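Local structure of 2-methyl-3-hydroxypyridine-5-carboxylic acid oxygenase (Mesorhizobium loti, 3ALJ) at residues A26-K31 with V114-A119; L213-P216 with L222-G225; A365-Y368 with V374-W377. The protein probably uses bound FAD and molecular oxygen to open the ring of 2-methyl-3-hydroxypyridine-5-carboxylic acid, a step in vitamin B6 breakdown. All blocks are in the same frame, centred on the assembly; numbering follows the deposited sequence.

Contact 1: A26-K31 with V114-A119; sequences AAIALK and VNRARA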
ATOM      1  N   ALA A  26     -11.962   5.716  -0.179  1.00  9.17           N
ATOM      2  CA  ALA A  26     -13.392   5.575   0.040  1.00  8.68           C
ATOM      3  C   ALA A  26     -14.058   6.918   0.191  1.00  8.53           C
ATOM      4  O   ALA A  26     -15.154   7.149  -0.423  1.00 10.02           O
ATOM      5  CB  ALA A  26     -13.645   4.691   1.350  1.00 10.33           C
ATOM      6  N   ALA A  27     -13.455   7.818   0.936  1.00  8.57           N
ATOM      7  CA  ALA A  27     -14.072   9.130   1.104  1.00  8.18           C
ATOM      8  C   ALA A  27     -14.247   9.929  -0.176  1.00  7.60           C
ATOM      9  O   ALA A  27     -15.295  10.502  -0.404  1.00  9.90           O
ATOM     10  CB  ALA A  27     -13.344   9.928   2.169  1.00  8.77           C
ATOM     11  N   ILE A  28     -13.237   9.928  -1.021  1.00  9.53           N
ATOM     12  CA  ILE A  28     -13.306  10.675  -2.276  1.00  8.86           C
ATOM     13  C   ILE A  28     -14.350  10.052  -3.166  1.00 10.17           C
ATOM     14  O   ILE A  28     -15.161  10.768  -3.739  1.00  9.55           O
ATOM     15  CB  ILE A  28     -11.946  10.662  -2.931  1.00  7.82           C
ATOM     16  CG1 ILE A  28     -10.966  11.551  -2.214  1.00  7.86           C
ATOM     17  CG2 ILE A  28     -12.091  11.121  -4.408  1.00  9.12           C
ATOM     18  CD1 ILE A  28      -9.462  11.260  -2.596  1.00  9.14           C
ATOM     19  N   ALA A  29     -14.306   8.721  -3.273  1.00  9.10           N
ATOM     20  CA  ALA A  29     -15.229   8.022  -4.195  1.00 10.43           C
ATOM     21  C   ALA A  29     -16.666   8.219  -3.760  1.00 11.83           C
ATOM     22  O   ALA A  29     -17.586   8.565  -4.597  1.00 11.79           O
ATOM     23  CB  ALA A  29     -14.961   6.531  -4.349  1.00 11.95           C
ATOM     24  N   LEU A  30     -16.915   8.191  -2.454  1.00 10.61           N
ATOM     25  CA  LEU A  30     -18.289   8.345  -1.935  1.00 10.19           C
ATOM     26  C   LEU A  30     -18.661   9.778  -2.128  1.00 10.52           C
ATOM     27  O   LEU A  30     -19.811  10.054  -2.580  1.00 11.05           O
ATOM     28  CB  LEU A  30     -18.344   7.892  -0.434  1.00 10.49           C
ATOM     29  CG  LEU A  30     -18.161   6.425  -0.272  1.00 10.80           C
ATOM     30  CD1 LEU A  30     -17.853   6.188   1.277  1.00 11.02           C
ATOM     31  CD2 LEU A  30     -19.358   5.612  -0.719  1.00 12.14           C
ATOM     32  N   LYS A  31     -17.775  10.746  -1.827  1.00 11.13           N
ATOM     33  CA  LYS A  31     -18.138  12.196  -1.974  1.00 11.95           C
ATOM     34  C   LYS A  31     -18.453  12.507  -3.468  1.00 12.70           C
ATOM     35  O   LYS A  31     -19.402  13.271  -3.746  1.00 12.06           O
ATOM     36  CB  LYS A  31     -17.006  13.095  -1.419  1.00 10.79           C
ATOM     37  CG  LYS A  31     -17.314  14.613  -1.338  1.00 13.27           C
ATOM     38  CD  LYS A  31     -18.361  14.856  -0.181  1.00 12.87           C
ATOM     39  CE  LYS A  31     -18.485  16.389  -0.273  1.00 17.30           C
ATOM     40  NZ  LYS A  31     -19.520  16.829   0.712  1.00 25.89           N
ATOM     41  N   VAL A 114      -5.117  13.514   0.037  1.00  9.40           N
ATOM     42  CA  VAL A 114      -5.706  14.529   0.964  1.00  9.56           C
ATOM     43  C   VAL A 114      -6.105  15.722   0.172  1.00  9.92           C
ATOM     44  O   VAL A 114      -7.247  16.240   0.447  1.00 12.36           O
ATOM     45  CB  VAL A 114      -4.638  14.832   1.985  1.00  8.88           C
ATOM     46  CG1 VAL A 114      -5.074  16.067   2.812  1.00 11.94           C
ATOM     47  CG2 VAL A 114      -4.403  13.661   2.941  1.00 11.39           C
ATOM     48  N   ASN A 115      -5.318  16.155  -0.815  1.00 10.05           N
ATOM     49  CA  ASN A 115      -5.624  17.451  -1.556  1.00 11.72           C
ATOM     50  C   ASN A 115      -6.921  17.234  -2.298  1.00 12.76           C
ATOM     51  O   ASN A 115      -7.754  18.197  -2.309  1.00 14.79           O
ATOM     52  CB  ASN A 115      -4.477  17.807  -2.479  1.00 13.92           C
ATOM     53  CG  ASN A 115      -3.198  18.328  -1.718  1.00 14.36           C
ATOM     54  OD1 ASN A 115      -2.131  18.381  -2.304  1.00 22.80           O
ATOM     55  ND2 ASN A 115      -3.332  18.661  -0.452  1.00 18.14           N
ATOM     56  N   ARG A 116      -7.178  16.069  -2.867  1.00 10.63           N
ATOM     57  CA  ARG A 116      -8.394  15.832  -3.595  1.00  9.89           C
ATOM     58  C   ARG A 116      -9.583  15.737  -2.673  1.00  9.83           C
ATOM     59  O   ARG A 116     -10.640  16.287  -2.967  1.00 10.50           O
ATOM     60  CB  ARG A 116      -8.209  14.537  -4.496  1.00 10.88           C
ATOM     61  CG  ARG A 116      -9.404  14.113  -5.176  1.00 11.06           C
ATOM     62  CD  ARG A 116      -9.919  15.228  -6.208  1.00 11.81           C
ATOM     63  NE  ARG A 116     -10.990  14.665  -6.972  1.00 10.97           N
ATOM     64  CZ  ARG A 116     -11.884  15.453  -7.619  1.00 14.17           C
ATOM     65  NH1 ARG A 116     -11.764  16.803  -7.568  1.00 14.49           N
ATOM     66  NH2 ARG A 116     -12.875  14.932  -8.259  1.00 14.87           N
ATOM     67  N   ALA A 117      -9.449  15.057  -1.516  1.00 10.76           N
ATOM     68  CA  ALA A 117     -10.550  15.027  -0.571  1.00  9.74           C
ATOM     69  C   ALA A 117     -10.885  16.454  -0.082  1.00 11.21           C
ATOM     70  O   ALA A 117     -12.100  16.741   0.037  1.00 12.97           O
ATOM     71  CB  ALA A 117     -10.122  14.151   0.629  1.00  9.54           C
ATOM     72  N   ARG A 118      -9.885  17.298   0.140  1.00 12.49           N
ATOM     73  CA  ARG A 118     -10.149  18.680   0.618  1.00 15.32           C
ATOM     74  C   ARG A 118     -10.830  19.417  -0.529  1.00 15.60           C
ATOM     75  O   ARG A 118     -11.843  20.178  -0.229  1.00 18.99           O
ATOM     76  CB  ARG A 118      -8.882  19.329   1.033  1.00 15.73           C
ATOM     77  CG  ARG A 118      -8.389  18.803   2.302  1.00 17.78           C
ATOM     78  CD  ARG A 118      -7.144  19.631   2.670  1.00 22.35           C
ATOM     79  NE  ARG A 118      -6.612  19.316   4.001  1.00 23.46           N
ATOM     80  CZ  ARG A 118      -5.308  19.373   4.340  1.00 23.97           C
ATOM     81  NH1 ARG A 118      -4.968  19.101   5.599  1.00 28.96           N
ATOM     82  NH2 ARG A 118      -4.349  19.774   3.507  1.00 27.59           N
ATOM     83  N   ALA A 119     -10.346  19.286  -1.780  1.00 14.98           N
ATOM     84  CA  ALA A 119     -10.984  19.998  -2.900  1.00 15.70           C
ATOM     85  C   ALA A 119     -12.454  19.635  -3.001  1.00 15.12           C
ATOM     86  O   ALA A 119     -13.286  20.489  -3.423  1.00 18.06           O
ATOM     87  CB  ALA A 119     -10.284  19.734  -4.196  1.00 17.89           C
TER
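Ile28 meets Arg116 and Ala117 where two helices flanking a Rossmann-type nucleotide-binding sheet pack together. Helix 21-32 follows strand 13-17 and a glycine-rich turn (Gly18, Gly20, Gly23) that fits the dinucleotide-binding pattern of FAD enzymes; helix 106-119 leads to the edge strand 123-125 of the same sheet. The nearest CA atoms are those of Ile28 and Ala117, 5.4 Å apart.

Apolar packing carries the contact, and it illustrates how one branched side chain can serve two residues of a neighbouring helix. CG1 of Ile28 sits against Ala117, 3.9 Å from its CB, and the small alanine side chain permits this close approach. With CG1 anti to the carbonyl carbon (chi1 -73°), the longer branch takes CD1 to the backbone N of Ala117 and the CG of Arg116. Leu66 and Leu120 also touch Ile28.

The polar component belongs to Arg116, whose aliphatic root packs on Ile28 while its charged end turns to other partners. NE bonds to the carbonyl oxygen of Leu66 and NH2 to OE1 of Gln32, just beyond segment 26-31, so the guanidinium is held at two points. The bend at chi2 redirects the chain beyond CG; chi1 (174°) sets CG itself, which lies 3.8 Å from Ile28 CD1 and 4.1 Å from Ile28 CG2.

Contact 2: L213-P216 with L222-G225; sequences LYSP and LYLG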
ATOM      1  N   LEU A 213      16.082  -3.365  -2.330  1.00  7.76           N
ATOM      2  CA  LEU A 213      15.241  -2.980  -3.488  1.00  7.30           C
ATOM      3  C   LEU A 213      15.526  -1.490  -3.686  1.00  8.55           C
ATOM      4  O   LEU A 213      15.277  -0.627  -2.822  1.00  9.04           O
ATOM      5  CB  LEU A 213      13.768  -3.230  -3.131  1.00  8.28           C
ATOM      6  CG  LEU A 213      12.852  -2.808  -4.294  1.00  8.06           C
ATOM      7  CD1 LEU A 213      13.089  -3.784  -5.475  1.00 10.11           C
ATOM      8  CD2 LEU A 213      11.339  -2.920  -3.906  1.00  9.80           C
ATOM      9  N   TYR A 214      16.022  -1.201  -4.882  1.00  8.81           N
ATOM     10  CA  TYR A 214      16.433   0.162  -5.322  1.00  8.26           C
ATOM     11  C   TYR A 214      15.324   0.706  -6.229  1.00  7.28           C
ATOM     12  O   TYR A 214      15.017   0.130  -7.265  1.00  8.51           O
ATOM     13  CB  TYR A 214      17.814  -0.009  -6.069  1.00  8.10           C
ATOM     14  CG  TYR A 214      18.308   1.190  -6.829  1.00  7.67           C
ATOM     15  CD1 TYR A 214      17.822   1.502  -8.114  1.00  8.76           C
ATOM     16  CD2 TYR A 214      19.168   2.046  -6.210  1.00  9.21           C
ATOM     17  CE1 TYR A 214      18.328   2.647  -8.818  1.00  8.35           C
ATOM     18  CE2 TYR A 214      19.700   3.193  -6.869  1.00  9.23           C
ATOM     19  CZ  TYR A 214      19.240   3.412  -8.124  1.00  9.68           C
ATOM     20  OH  TYR A 214      19.621   4.584  -8.835  1.00 12.31           O
ATOM     21  N   SER A 215      14.717   1.845  -5.782  1.00  9.19           N
ATOM     22  CA  SER A 215      13.428   2.260  -6.351  1.00  8.87           C
ATOM     23  C   SER A 215      13.370   3.781  -6.585  1.00  9.16           C
ATOM     24  O   SER A 215      12.990   4.575  -5.700  1.00  9.75           O
ATOM     25  CB  SER A 215      12.291   1.904  -5.392  1.00  7.93           C
ATOM     26  OG  SER A 215      12.340   0.472  -5.161  1.00  8.22           O
ATOM     27  N   PRO A 216      13.825   4.249  -7.759  1.00  7.60           N
ATOM     28  CA  PRO A 216      13.766   5.745  -7.962  1.00  8.38           C
ATOM     29  C   PRO A 216      12.364   6.259  -7.996  1.00  7.74           C
ATOM     30  O   PRO A 216      11.494   5.750  -8.769  1.00 11.09           O
ATOM     31  CB  PRO A 216      14.526   5.983  -9.320  1.00  9.43           C
ATOM     32  CG  PRO A 216      15.404   4.679  -9.428  1.00 10.47           C
ATOM     33  CD  PRO A 216      14.502   3.541  -8.855  1.00 10.07           C
ATOM     34  N   LEU A 222      15.162   8.915  -4.029  1.00 11.45           N
ATOM     35  CA  LEU A 222      15.370   7.447  -4.207  1.00  9.70           C
ATOM     36  C   LEU A 222      14.774   6.698  -2.986  1.00 11.73           C
ATOM     37  O   LEU A 222      15.055   7.020  -1.855  1.00 12.31           O
ATOM     38  CB  LEU A 222      16.857   7.122  -4.229  1.00  9.51           C
ATOM     39  CG  LEU A 222      17.245   5.631  -4.288  1.00  8.01           C
ATOM     40  CD1 LEU A 222      16.794   5.005  -5.593  1.00 13.17           C
ATOM     41  CD2 LEU A 222      18.793   5.573  -4.238  1.00 12.19           C
ATOM     42  N   TYR A 223      13.934   5.706  -3.219  1.00  9.84           N
ATOM     43  CA  TYR A 223      13.349   4.821  -2.186  1.00  8.99           C
ATOM     44  C   TYR A 223      14.246   3.604  -2.141  1.00  9.00           C
ATOM     45  O   TYR A 223      14.437   2.901  -3.190  1.00 10.32           O
ATOM     46  CB  TYR A 223      11.915   4.560  -2.629  1.00  9.49           C
ATOM     47  CG  TYR A 223      11.194   3.383  -1.944  1.00 10.20           C
ATOM     48  CD1 TYR A 223      11.428   3.045  -0.608  1.00  9.57           C
ATOM     49  CD2 TYR A 223      10.247   2.682  -2.693  1.00  8.36           C
ATOM     50  CE1 TYR A 223      10.710   1.911  -0.040  1.00  9.53           C
ATOM     51  CE2 TYR A 223       9.545   1.602  -2.150  1.00  8.17           C
ATOM     52  CZ  TYR A 223       9.788   1.266  -0.840  1.00  9.10           C
ATOM     53  OH  TYR A 223       9.105   0.174  -0.271  1.00 11.39           O
ATOM     54  N   LEU A 224      14.777   3.356  -0.959  1.00  9.34           N
ATOM     55  CA  LEU A 224      15.525   2.118  -0.711  1.00  9.68           C
ATOM     56  C   LEU A 224      14.840   1.267   0.297  1.00 10.62           C
ATOM     57  O   LEU A 224      14.319   1.790   1.294  1.00 11.11           O
ATOM     58  CB  LEU A 224      16.909   2.397  -0.107  1.00 10.96           C
ATOM     59  CG  LEU A 224      17.848   3.181  -1.036  1.00 12.25           C
ATOM     60  CD1 LEU A 224      19.181   3.453  -0.314  1.00 13.60           C
ATOM     61  CD2 LEU A 224      18.074   2.351  -2.382  1.00 13.99           C
ATOM     62  N   GLY A 225      14.834  -0.044   0.077  1.00  9.16           N
ATOM     63  CA  GLY A 225      14.324  -1.033   1.086  1.00 10.14           C
ATOM     64  C   GLY A 225      15.498  -1.893   1.416  1.00  8.47           C
ATOM     65  O   GLY A 225      16.012  -2.584   0.534  1.00  9.33           O
TER
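The carbonyl oxygen of Ser215 accepts the amide of Tyr223, with N and O 2.9 Å apart and an N-H...O angle of 158°. Its donor lies well above the carbonyl plane rather than on a lone pair, showing that a sound backbone bond need not use the textbook direction. The reciprocal bond, from Ser215 N to Tyr223 O, is short at 2.8 Å but weak because it is strongly bent. At the next hydrogen-bonded pair, two residues along, Leu213 and Gly225 exchange two bonds, each 3.0 Å between N and O and each in the carbonyl plane.

Between these hydrogen-bonded pairs lies the non-hydrogen-bonded pair Tyr214 and Leu224, and Pro216 with Leu222 follows on the far side of Ser215 and Tyr223. The side chains of these four residues share one face of the sheet. There Leu222, its CG anti to the backbone N (chi1 175°), turns its methyls diagonally to the Tyr214 ring in a CH-pi contact: CD1 stands 3.8 Å from the ring centroid, over one face and displaced toward the rim. The same methyl lies 4.1 Å from Pro216 CG, so it touches both ring and proline. Leu224 CD2 adds a looser touch, 4.0 Å from Tyr214 CD2. The phenol is anchored at its far end by a bond from OH to the carbonyl oxygen of Trp196.

Ser215 and Tyr223 occupy the other face, where Ser215 CB comes 3.5 Å from Tyr223 CD2 and Ser215 OG is hydrogen-bonded to the hydroxyl of Tyr54. The Tyr223 side chain is about 5 Å from the bound FAD, bringing this face close to the cofactor. Strands 211-216 and 221-228 thus form an antiparallel beta hairpin in the seven-stranded mixed sheet, consistent with the substrate-domain sheet of aromatic-hydroxylase-type flavoproteins.

Contact 3: A365-Y368 with V374-W377; sequences AARY and VYSW. With BME (beta-mercaptoethanol), chain D.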
ATOM      1  N   ALA A 365      -3.709  -9.074 -10.185  1.00 10.34           N
ATOM      2  CA  ALA A 365      -4.284  -7.978  -9.469  1.00  9.73           C
ATOM      3  C   ALA A 365      -3.952  -6.642 -10.209  1.00  9.98           C
ATOM      4  O   ALA A 365      -4.794  -5.709 -10.386  1.00  9.34           O
ATOM      5  CB  ALA A 365      -3.774  -7.889  -7.990  1.00 12.47           C
ATOM      6  N   ALA A 366      -2.694  -6.544 -10.687  1.00  9.71           N
ATOM      7  CA  ALA A 366      -2.291  -5.238 -11.368  1.00  7.13           C
ATOM      8  C   ALA A 366      -3.053  -5.066 -12.684  1.00  7.86           C
ATOM      9  O   ALA A 366      -3.319  -3.936 -13.050  1.00  8.49           O
ATOM     10  CB  ALA A 366      -0.804  -5.292 -11.638  1.00  7.90           C
ATOM     11  N   ARG A 367      -3.385  -6.185 -13.359  1.00  9.49           N
ATOM     12  CA  ARG A 367      -4.109  -6.112 -14.623  1.00 10.21           C
ATOM     13  C   ARG A 367      -5.520  -5.689 -14.490  1.00 10.13           C
ATOM     14  O   ARG A 367      -6.154  -5.237 -15.485  1.00  9.37           O
ATOM     15  CB  ARG A 367      -4.037  -7.473 -15.340  1.00  8.54           C
ATOM     16  CG  ARG A 367      -2.610  -7.740 -15.884  1.00  9.59           C
ATOM     17  CD  ARG A 367      -2.528  -9.118 -16.530  1.00 10.17           C
ATOM     18  NE  ARG A 367      -3.391  -9.039 -17.682  1.00 13.55           N
ATOM     19  CZ  ARG A 367      -4.466  -9.770 -17.855  1.00 15.47           C
ATOM     20  NH1 ARG A 367      -4.787 -10.785 -17.012  1.00 17.38           N
ATOM     21  NH2 ARG A 367      -5.209  -9.444 -18.896  1.00 14.42           N
ATOM     22  N   TYR A 368      -6.152  -5.862 -13.283  1.00  8.30           N
ATOM     23  CA  TYR A 368      -7.537  -5.534 -13.115  1.00  8.34           C
ATOM     24  C   TYR A 368      -7.765  -4.046 -13.270  1.00  9.57           C
ATOM     25  O   TYR A 368      -7.066  -3.194 -12.662  1.00 10.24           O
ATOM     26  CB  TYR A 368      -7.995  -6.006 -11.693  1.00  9.08           C
ATOM     27  CG  TYR A 368      -9.463  -5.712 -11.464  1.00  8.47           C
ATOM     28  CD1 TYR A 368     -10.447  -6.332 -12.306  1.00  9.30           C
ATOM     29  CD2 TYR A 368      -9.866  -4.754 -10.529  1.00  8.06           C
ATOM     30  CE1 TYR A 368     -11.792  -6.029 -12.120  1.00 11.32           C
ATOM     31  CE2 TYR A 368     -11.208  -4.509 -10.313  1.00  8.04           C
ATOM     32  CZ  TYR A 368     -12.178  -5.107 -11.175  1.00 11.05           C
ATOM     33  OH  TYR A 368     -13.529  -4.828 -11.005  1.00 12.05           O
ATOM     34  N   VAL A 374     -12.821  -4.990 -15.845  1.00 12.70           N
ATOM     35  CA  VAL A 374     -12.246  -6.098 -16.693  1.00 12.71           C
ATOM     36  C   VAL A 374     -10.797  -6.164 -16.442  1.00 11.48           C
ATOM     37  O   VAL A 374     -10.241  -5.191 -15.814  1.00 12.43           O
ATOM     38  CB  VAL A 374     -12.430  -5.736 -18.210  1.00 14.20           C
ATOM     39  CG1 VAL A 374     -14.021  -5.690 -18.536  1.00 18.72           C
ATOM     40  CG2 VAL A 374     -11.754  -4.423 -18.573  1.00 18.01           C
ATOM     41  N   TYR A 375     -10.145  -7.211 -16.918  1.00 11.68           N
ATOM     42  CA  TYR A 375      -8.668  -7.324 -16.874  1.00 11.25           C
ATOM     43  C   TYR A 375      -8.116  -6.791 -18.170  1.00 12.31           C
ATOM     44  O   TYR A 375      -8.680  -7.127 -19.278  1.00 14.90           O
ATOM     45  CB  TYR A 375      -8.270  -8.783 -16.676  1.00 10.78           C
ATOM     46  CG  TYR A 375      -8.656  -9.301 -15.325  1.00 11.37           C
ATOM     47  CD1 TYR A 375      -9.956  -9.771 -15.059  1.00 11.85           C
ATOM     48  CD2 TYR A 375      -7.773  -9.131 -14.287  1.00 10.84           C
ATOM     49  CE1 TYR A 375     -10.287 -10.167 -13.756  1.00 15.51           C
ATOM     50  CE2 TYR A 375      -8.058  -9.557 -12.986  1.00 13.17           C
ATOM     51  CZ  TYR A 375      -9.272 -10.115 -12.741  1.00 17.36           C
ATOM     52  OH  TYR A 375      -9.622 -10.597 -11.467  1.00 18.34           O
ATOM     53  N   SER A 376      -7.102  -5.937 -18.094  1.00  9.75           N
ATOM     54  CA  SER A 376      -6.520  -5.342 -19.293  1.00 10.07           C
ATOM     55  C   SER A 376      -5.034  -5.696 -19.343  1.00  8.25           C
ATOM     56  O   SER A 376      -4.526  -6.609 -18.673  1.00 10.57           O
ATOM     57  CB  SER A 376      -6.743  -3.830 -19.178  1.00 10.31           C
ATOM     58  OG  SER A 376      -6.290  -3.061 -20.340  1.00 13.22           O
ATOM     59  N   TRP A 377      -4.300  -5.059 -20.265  1.00  8.88           N
ATOM     60  CA  TRP A 377      -2.822  -5.213 -20.400  1.00  9.31           C
ATOM     61  C   TRP A 377      -2.449  -6.658 -20.438  1.00  9.10           C
ATOM     62  O   TRP A 377      -1.712  -7.140 -19.577  1.00  9.08           O
ATOM     63  CB  TRP A 377      -2.062  -4.405 -19.339  1.00  9.29           C
ATOM     64  CG  TRP A 377      -2.407  -2.934 -19.532  1.00 11.42           C
ATOM     65  CD1 TRP A 377      -3.349  -2.191 -18.784  1.00  9.86           C
ATOM     66  CD2 TRP A 377      -1.841  -2.026 -20.499  1.00  7.91           C
ATOM     67  NE1 TRP A 377      -3.394  -0.878 -19.314  1.00 10.99           N
ATOM     68  CE2 TRP A 377      -2.499  -0.767 -20.337  1.00  8.99           C
ATOM     69  CE3 TRP A 377      -0.904  -2.174 -21.570  1.00 11.20           C
ATOM     70  CZ2 TRP A 377      -2.240   0.301 -21.212  1.00 11.71           C
ATOM     71  CZ3 TRP A 377      -0.642  -1.103 -22.388  1.00 11.26           C
ATOM     72  CH2 TRP A 377      -1.349   0.111 -22.196  1.00 10.82           C
TER
HETATM   73  C1  BME D 382      -6.947  -5.962  -7.591  1.00 18.30           C
HETATM   74  C2  BME D 382      -6.076  -5.532  -6.354  1.00 13.99           C
HETATM   75  O1  BME D 382      -6.815  -4.943  -8.590  1.00 10.44           O
HETATM   76  S2  BME D 382      -6.534  -6.767  -5.020  1.00 17.18           S
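Arg367 and Tyr368 meet segment 374-377 through contrasting torsions. The Arg367 chain is extended as far as CD and then bends at chi3 (66°), which brings NE and NH2 to the carbonyl oxygens of Ser376 and Trp377; Tyr368 has CG anti to its own N (chi1 -179°), turning its ring edge toward the face of Tyr375.

The guanidinium shows how one side chain can hold consecutive carbonyls. NE gives its sounder bond to Trp377 O, 3.2 Å away and close to the guanidinium plane, although it approaches from well above the plane of that carbonyl. Ser376 O receives two weak bonds, each 2.9 Å long, from NE and NH2 of Arg367. NE is therefore shared between two acceptors, while Ser376 O is approached by two nitrogens, neither bond well aligned. The backbone adds a nearly straight bond from Ser376 N to Arg367 O, also 2.9 Å, which fixes the extended chain against the last turn of the helix.

The tyrosines form an edge-to-face pair, centroids 5.4 Å apart and planes at 59°, with Tyr368 CD1 over a face of the Tyr375 ring. Tyr368 CB also touches Tyr375 CE2 at 3.8 Å. A beta-mercaptoethanol molecule, probably from the crystallisation liquor, places its O1 at the edge of the Tyr368 ring; O1 donates a 2.8 Å bond to Ala365 O, and the molecule is also hydrogen-bonded to Asn58 ND2.

As Tyr368 leaves helical geometry, it enters a very short antiparallel sheet made by strands 368-369 and 374-375. The long helix 321-349 lies alongside, with Ile332 and Arg331 touching Tyr368 and Ile335 touching Tyr375, while the Trp377 ring makes an edge-to-face pair with His57 near the start of helix 57-65.

Overall arrangement
The three contacts follow one another along the chain without overlap and touch nowhere. Contacts 1 and 2 lie about 29 Å apart between centres. Contacts 1 and 3 are about 24 Å apart, and contacts 2 and 3 about 25 Å, again between centres. Contact 1 joins two helices beside the sheet that contains strands 13-17 and 36-40, whereas contact 2 lies within the separate seven-stranded sheet. Contact 3 belongs to the C-terminal part of the chain, packed on helix 321-349. Contact 2 comes nearest the FAD, about 5 Å from the Tyr223 side chain; the Ile28 and Tyr368 side chains are about 12 and 13 Å from it, so contacts 1 and 3 are packing away from the cofactor.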